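Local structure of metallo-beta-lactamase domain-containing protein (Enterococcus faecalis, 2AZ4) at residues E237-N251 and N264-R277. The protein is of unknown function but binds two zinc ions in a metallo-beta-lactamase fold, and may act as an RNA-binding exonuclease. Numbering follows the deposited sequence.
Sequences EEDLVQHLVRLELEN and NVERFAKIIEKSPR
Glu237 meets Arg267 and Asn264 where helices 237-249 and 265-274 begin, and the chain bends at chi2 (-85°) to turn its carboxylate to both. Arg267 forms a two-nitrogen, side-on salt bridge with it: NE lies 2.9 Å from Glu237 OE1, on the syn side, while NH2 reaches OE2 from above the carboxylate plane. Asn264 ND2 bonds the same Glu237 OE2 at 3.1 Å from the opposite face. Asn264 suits its place because an amide can do two jobs: ND2 donates across the contact and OD1 caps its own helix through a weak bond to Arg267 N. The Arg267 guanidinium has Leu240 CD1 over one face, 3.5 Å above its plane, and extends to Asp349 through NH1; Arg191 is a second cationic partner of Glu237 OE2.

Between the helices, which cross at -42°, the packing is apolar. Beta-branched Val241 lies at a close approach of the backbones, with CG2 3.7 Å from Lys270 CB and CG1 against Lys274 CB. Leu244 crosses Ile271 at about a right angle, and both lean on Leu329 of the parallel sheet.

Lys274 is a knob among Glu238, Val241, Gln242 and Val245. Lysine suits it: the aliphatic stem packs while NZ makes a salt bridge, 3.1 Å from Glu238 OE2 at the syn lone pair.

Beyond helix 265-274, the buried Glu248 carboxylate offers two oxygens to the departing chain. Glu248 OE1 accepts from Arg277 N at 3.0 Å, and Glu248 OE2 lies 2.7 Å from Ser275 OG, while Pro276 packs its ring against Val245 and Leu249.

Carboxylates thus fasten both ends of an apolar seam between helices joined through strand 256-260. Asn264's side chain comes to about 10 Å from a bound zinc ion, and the cations around Glu237 probably keep its carboxylate ionised.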
loop_
_atom_site.group_PDB
_atom_site.type_symbol
_atom_site.label_atom_id
_atom_site.label_comp_id
_atom_site.label_asym_id
_atom_site.label_seq_id
_atom_site.Cartn_x
_atom_site.Cartn_y
_atom_site.Cartn_z
ATOM N N GLU A 237 15.168 -1.975 -5.277
ATOM C CA GLU A 237 14.939 -0.541 -5.504
ATOM C C GLU A 237 16.223 0.191 -5.953
ATOM O O GLU A 237 16.200 1.018 -6.878
ATOM C CB GLU A 237 14.356 0.120 -4.251
ATOM C CG GLU A 237 12.928 -0.298 -3.950
ATOM C CD GLU A 237 11.860 0.503 -4.705
ATOM O OE1 GLU A 237 12.196 1.440 -5.473
ATOM O OE2 GLU A 237 10.664 0.199 -4.502
ATOM N N GLU A 238 17.339 -0.126 -5.303
ATOM C CA GLU A 238 18.648 0.403 -5.698
ATOM C C GLU A 238 19.017 0.050 -7.138
ATOM O O GLU A 238 19.539 0.893 -7.866
ATOM C CB GLU A 238 19.753 -0.089 -4.748
ATOM C CG GLU A 238 21.171 0.486 -5.043
ATOM C CD GLU A 238 21.249 2.022 -5.011
ATOM O OE1 GLU A 238 20.461 2.657 -4.264
ATOM O OE2 GLU A 238 22.111 2.599 -5.735
ATOM N N ASP A 239 18.768 -1.205 -7.521
ATOM C CA ASP A 239 18.973 -1.680 -8.880
ATOM C C ASP A 239 18.058 -0.915 -9.854
ATOM O O ASP A 239 18.489 -0.529 -10.941
ATOM C CB ASP A 239 18.708 -3.189 -8.950
ATOM C CG ASP A 239 19.124 -3.807 -10.286
ATOM O OD1 ASP A 239 20.201 -3.468 -10.805
ATOM O OD2 ASP A 239 18.376 -4.643 -10.832
ATOM N N LEU A 240 16.799 -0.693 -9.465
ATOM C CA LEU A 240 15.875 0.094 -10.284
ATOM C C LEU A 240 16.458 1.477 -10.642
ATOM O O LEU A 240 16.434 1.881 -11.820
ATOM C CB LEU A 240 14.523 0.243 -9.577
ATOM C CG LEU A 240 13.397 0.848 -10.426
ATOM C CD1 LEU A 240 12.095 0.181 -10.087
ATOM C CD2 LEU A 240 13.298 2.379 -10.220
ATOM N N VAL A 241 16.981 2.196 -9.645
ATOM C CA VAL A 241 17.502 3.560 -9.895
ATOM C C VAL A 241 18.772 3.567 -10.773
ATOM O O VAL A 241 18.939 4.475 -11.591
ATOM C CB VAL A 241 17.717 4.387 -8.606
ATOM C CG1 VAL A 241 18.226 5.801 -8.961
ATOM C CG2 VAL A 241 16.402 4.519 -7.875
ATOM N N GLN A 242 19.633 2.564 -10.611
ATOM C CA GLN A 242 20.831 2.407 -11.470
ATOM C C GLN A 242 20.459 2.179 -12.933
ATOM O O GLN A 242 21.091 2.738 -13.844
ATOM C CB GLN A 242 21.720 1.266 -10.953
ATOM C CG GLN A 242 22.273 1.545 -9.519
ATOM C CD GLN A 242 23.234 2.713 -9.503
ATOM O OE1 GLN A 242 23.043 3.681 -8.774
ATOM N NE2 GLN A 242 24.264 2.632 -10.320
ATOM N N HIS A 243 19.415 1.380 -13.154
ATOM C CA HIS A 243 18.850 1.197 -14.488
ATOM C C HIS A 243 18.318 2.519 -15.062
ATOM O O HIS A 243 18.588 2.851 -16.221
ATOM C CB HIS A 243 17.750 0.121 -14.472
ATOM C CG HIS A 243 18.262 -1.277 -14.627
ATOM N ND1 HIS A 243 18.833 -1.731 -15.798
ATOM C CD2 HIS A 243 18.244 -2.337 -13.782
ATOM C CE1 HIS A 243 19.170 -3.003 -15.661
ATOM N NE2 HIS A 243 18.818 -3.397 -14.449
ATOM N N LEU A 244 17.589 3.281 -14.253
ATOM C CA LEU A 244 17.123 4.613 -14.664
ATOM C C LEU A 244 18.296 5.523 -15.056
ATOM O O LEU A 244 18.230 6.204 -16.081
ATOM C CB LEU A 244 16.282 5.262 -13.568
ATOM C CG LEU A 244 15.634 6.601 -13.955
ATOM C CD1 LEU A 244 14.206 6.653 -13.453
ATOM C CD2 LEU A 244 16.439 7.776 -13.374
ATOM N N VAL A 245 19.363 5.518 -14.249
ATOM C CA VAL A 245 20.581 6.271 -14.559
ATOM C C VAL A 245 21.142 5.832 -15.901
ATOM O O VAL A 245 21.399 6.673 -16.773
ATOM C CB VAL A 245 21.693 6.153 -13.466
ATOM C CG1 VAL A 245 22.996 6.830 -13.957
ATOM C CG2 VAL A 245 21.254 6.768 -12.140
ATOM N N ARG A 246 21.340 4.527 -16.060
ATOM C CA ARG A 246 21.798 3.960 -17.330
ATOM C C ARG A 246 20.927 4.443 -18.503
ATOM O O ARG A 246 21.440 4.892 -19.528
ATOM C CB ARG A 246 21.783 2.428 -17.296
ATOM C CG ARG A 246 22.221 1.790 -18.665
ATOM C CD ARG A 246 22.143 0.276 -18.666
ATOM N NE ARG A 246 20.817 -0.193 -18.260
ATOM C CZ ARG A 246 19.767 -0.333 -19.072
ATOM N NH1 ARG A 246 19.860 -0.053 -20.372
ATOM N NH2 ARG A 246 18.611 -0.752 -18.574
ATOM N N LEU A 247 19.617 4.352 -18.342
ATOM C CA LEU A 247 18.711 4.773 -19.406
ATOM C C LEU A 247 18.899 6.252 -19.772
ATOM O O LEU A 247 18.798 6.605 -20.951
ATOM C CB LEU A 247 17.239 4.466 -19.060
ATOM C CG LEU A 247 16.789 2.995 -19.081
ATOM C CD1 LEU A 247 15.455 2.829 -18.364
ATOM C CD2 LEU A 247 16.693 2.444 -20.495
ATOM N N GLU A 248 19.163 7.104 -18.774
ATOM C CA GLU A 248 19.436 8.513 -19.039
ATOM C C GLU A 248 20.746 8.721 -19.819
ATOM O O GLU A 248 20.789 9.463 -20.806
ATOM C CB GLU A 248 19.412 9.327 -17.753
ATOM C CG GLU A 248 18.007 9.467 -17.133
ATOM C CD GLU A 248 17.964 10.521 -16.028
ATOM O OE1 GLU A 248 18.747 11.486 -16.068
ATOM O OE2 GLU A 248 17.137 10.403 -15.117
ATOM N N LEU A 249 21.798 8.017 -19.408
ATOM C CA LEU A 249 23.126 8.174 -20.030
ATOM C C LEU A 249 23.194 7.607 -21.436
ATOM O O LEU A 249 23.987 8.058 -22.259
ATOM C CB LEU A 249 24.212 7.545 -19.147
ATOM C CG LEU A 249 24.364 8.193 -17.765
ATOM C CD1 LEU A 249 25.359 7.427 -16.865
ATOM C CD2 LEU A 249 24.749 9.642 -17.904
ATOM N N GLU A 250 22.356 6.626 -21.719
ATOM C CA GLU A 250 22.261 6.080 -23.072
ATOM C C GLU A 250 21.460 7.023 -23.991
ATOM O O GLU A 250 21.492 6.862 -25.208
ATOM C CB GLU A 250 21.564 4.723 -23.047
ATOM C CG GLU A 250 22.315 3.613 -22.327
ATOM C CD GLU A 250 21.544 2.294 -22.340
ATOM O OE1 GLU A 250 20.346 2.294 -22.698
ATOM O OE2 GLU A 250 22.136 1.247 -21.992
ATOM N N ASN A 251 20.720 7.970 -23.407
ATOM C CA ASN A 251 19.864 8.879 -24.193
ATOM C C ASN A 251 20.045 10.365 -23.855
ATOM O O ASN A 251 19.096 11.018 -23.384
ATOM C CB ASN A 251 18.387 8.469 -24.084
ATOM C CG ASN A 251 18.122 7.074 -24.643
ATOM O OD1 ASN A 251 17.913 6.906 -25.841
ATOM N ND2 ASN A 251 18.141 6.066 -23.770
ATOM N N ASN A 264 5.064 5.370 -3.087
ATOM C CA ASN A 264 6.501 5.022 -3.076
ATOM C C ASN A 264 7.394 6.253 -3.073
ATOM O O ASN A 264 8.160 6.506 -4.017
ATOM C CB ASN A 264 6.878 4.088 -4.240
ATOM C CG ASN A 264 8.115 3.281 -3.942
ATOM O OD1 ASN A 264 8.926 3.653 -3.084
ATOM N ND2 ASN A 264 8.275 2.161 -4.645
ATOM N N VAL A 265 7.320 7.012 -1.983
ATOM C CA VAL A 265 7.965 8.321 -1.915
ATOM C C VAL A 265 9.484 8.176 -1.986
ATOM O O VAL A 265 10.162 9.002 -2.582
ATOM C CB VAL A 265 7.569 9.089 -0.650
ATOM C CG1 VAL A 265 7.904 10.552 -0.822
ATOM C CG2 VAL A 265 6.060 8.995 -0.407
ATOM N N GLU A 266 10.008 7.108 -1.391
ATOM C CA GLU A 266 11.456 6.892 -1.386
ATOM C C GLU A 266 12.037 6.595 -2.752
ATOM O O GLU A 266 13.196 6.912 -2.994
ATOM C CB GLU A 266 11.841 5.775 -0.422
ATOM C CG GLU A 266 12.017 6.219 1.009
ATOM C CD GLU A 266 12.798 5.187 1.815
ATOM O OE1 GLU A 266 14.049 5.172 1.725
ATOM O OE2 GLU A 266 12.152 4.371 2.496
ATOM N N ARG A 267 11.270 5.944 -3.626
ATOM C CA ARG A 267 11.730 5.757 -4.995
ATOM C C ARG A 267 11.880 7.125 -5.673
ATOM O O ARG A 267 12.894 7.387 -6.313
ATOM C CB ARG A 267 10.805 4.840 -5.811
ATOM C CG ARG A 267 11.279 4.641 -7.255
ATOM C CD ARG A 267 10.415 3.665 -8.082
ATOM N NE ARG A 267 10.334 2.335 -7.471
ATOM C CZ ARG A 267 9.557 1.351 -7.926
ATOM N NH1 ARG A 267 8.823 1.539 -9.018
ATOM N NH2 ARG A 267 9.507 0.179 -7.289
ATOM N N PHE A 268 10.883 8.001 -5.524
ATOM C CA PHE A 268 11.007 9.372 -6.067
ATOM C C PHE A 268 12.215 10.096 -5.499
ATOM O O PHE A 268 13.023 10.648 -6.258
ATOM C CB PHE A 268 9.734 10.169 -5.830
ATOM C CG PHE A 268 8.626 9.803 -6.760
ATOM C CD1 PHE A 268 8.510 10.439 -8.017
ATOM C CD2 PHE A 268 7.701 8.806 -6.414
ATOM C CE1 PHE A 268 7.464 10.116 -8.896
ATOM C CE2 PHE A 268 6.653 8.461 -7.299
ATOM C CZ PHE A 268 6.526 9.119 -8.539
ATOM N N ALA A 269 12.355 10.049 -4.175
ATOM C CA ALA A 269 13.534 10.582 -3.485
ATOM C C ALA A 269 14.853 10.064 -4.049
ATOM O O ALA A 269 15.788 10.853 -4.289
ATOM C CB ALA A 269 13.433 10.344 -1.961
ATOM N N LYS A 270 14.947 8.753 -4.270
ATOM C CA LYS A 270 16.170 8.156 -4.844
ATOM C C LYS A 270 16.437 8.583 -6.267
ATOM O O LYS A 270 17.599 8.797 -6.666
ATOM C CB LYS A 270 16.140 6.619 -4.790
ATOM C CG LYS A 270 16.035 6.049 -3.387
ATOM C CD LYS A 270 17.314 6.336 -2.567
ATOM C CE LYS A 270 17.065 6.257 -1.059
ATOM N NZ LYS A 270 18.342 6.049 -0.292
ATOM N N ILE A 271 15.378 8.668 -7.064
ATOM C CA ILE A 271 15.527 9.151 -8.429
ATOM C C ILE A 271 16.122 10.571 -8.419
ATOM O O ILE A 271 17.089 10.845 -9.129
ATOM C CB ILE A 271 14.187 9.031 -9.242
ATOM C CG1 ILE A 271 13.896 7.555 -9.512
ATOM C CG2 ILE A 271 14.265 9.806 -10.569
ATOM C CD1 ILE A 271 12.458 7.270 -9.902
ATOM N N ILE A 272 15.546 11.456 -7.611
ATOM C CA ILE A 272 16.059 12.815 -7.427
ATOM C C ILE A 272 17.542 12.828 -7.019
ATOM O O ILE A 272 18.337 13.626 -7.540
ATOM C CB ILE A 272 15.181 13.568 -6.393
ATOM C CG1 ILE A 272 13.775 13.767 -6.963
ATOM C CG2 ILE A 272 15.797 14.900 -5.988
ATOM C CD1 ILE A 272 12.778 14.325 -5.969
ATOM N N GLU A 273 17.908 11.921 -6.111
ATOM C CA GLU A 273 19.284 11.795 -5.589
ATOM C C GLU A 273 20.275 11.450 -6.700
ATOM O O GLU A 273 21.349 12.056 -6.781
ATOM C CB GLU A 273 19.337 10.743 -4.465
ATOM C CG GLU A 273 20.665 10.610 -3.699
ATOM C CD GLU A 273 20.785 9.281 -2.923
ATOM O OE1 GLU A 273 19.740 8.744 -2.476
ATOM O OE2 GLU A 273 21.932 8.770 -2.753
ATOM N N LYS A 274 19.908 10.510 -7.571
ATOM C CA LYS A 274 20.871 9.920 -8.495
ATOM C C LYS A 274 20.736 10.342 -9.969
ATOM O O LYS A 274 21.666 10.178 -10.754
ATOM C CB LYS A 274 20.824 8.392 -8.366
ATOM C CG LYS A 274 21.287 7.890 -6.998
ATOM C CD LYS A 274 21.985 6.532 -7.101
ATOM C CE LYS A 274 22.669 6.169 -5.807
ATOM N NZ LYS A 274 21.739 5.522 -4.833
ATOM N N SER A 275 19.571 10.867 -10.343
ATOM C CA SER A 275 19.301 11.227 -11.731
ATOM C C SER A 275 20.323 12.231 -12.289
ATOM O O SER A 275 20.478 13.326 -11.725
ATOM C CB SER A 275 17.874 11.791 -11.847
ATOM O OG SER A 275 17.599 12.166 -13.180
ATOM N N PRO A 276 21.047 11.859 -13.380
ATOM C CA PRO A 276 21.984 12.823 -13.977
ATOM C C PRO A 276 21.280 14.103 -14.428
ATOM O O PRO A 276 21.835 15.197 -14.235
ATOM C CB PRO A 276 22.541 12.075 -15.195
ATOM C CG PRO A 276 22.324 10.628 -14.897
ATOM C CD PRO A 276 21.052 10.576 -14.111
ATOM N N ARG A 277 20.078 13.970 -15.003
ATOM C CA ARG A 277 19.275 15.144 -15.402
ATOM C C ARG A 277 18.501 15.671 -14.210
ATOM O O ARG A 277 18.063 14.889 -13.363
ATOM C CB ARG A 277 18.247 14.789 -16.485
ATOM C CG ARG A 277 18.808 14.434 -17.836
ATOM C CD ARG A 277 17.666 14.142 -18.765
ATOM N NE ARG A 277 18.102 13.615 -20.051
ATOM C CZ ARG A 277 17.406 13.732 -21.180
ATOM N NH1 ARG A 277 16.219 14.344 -21.193
ATOM N NH2 ARG A 277 17.893 13.229 -22.299
HETATM O O HOH W 1 20.286 12.059 -20.341
#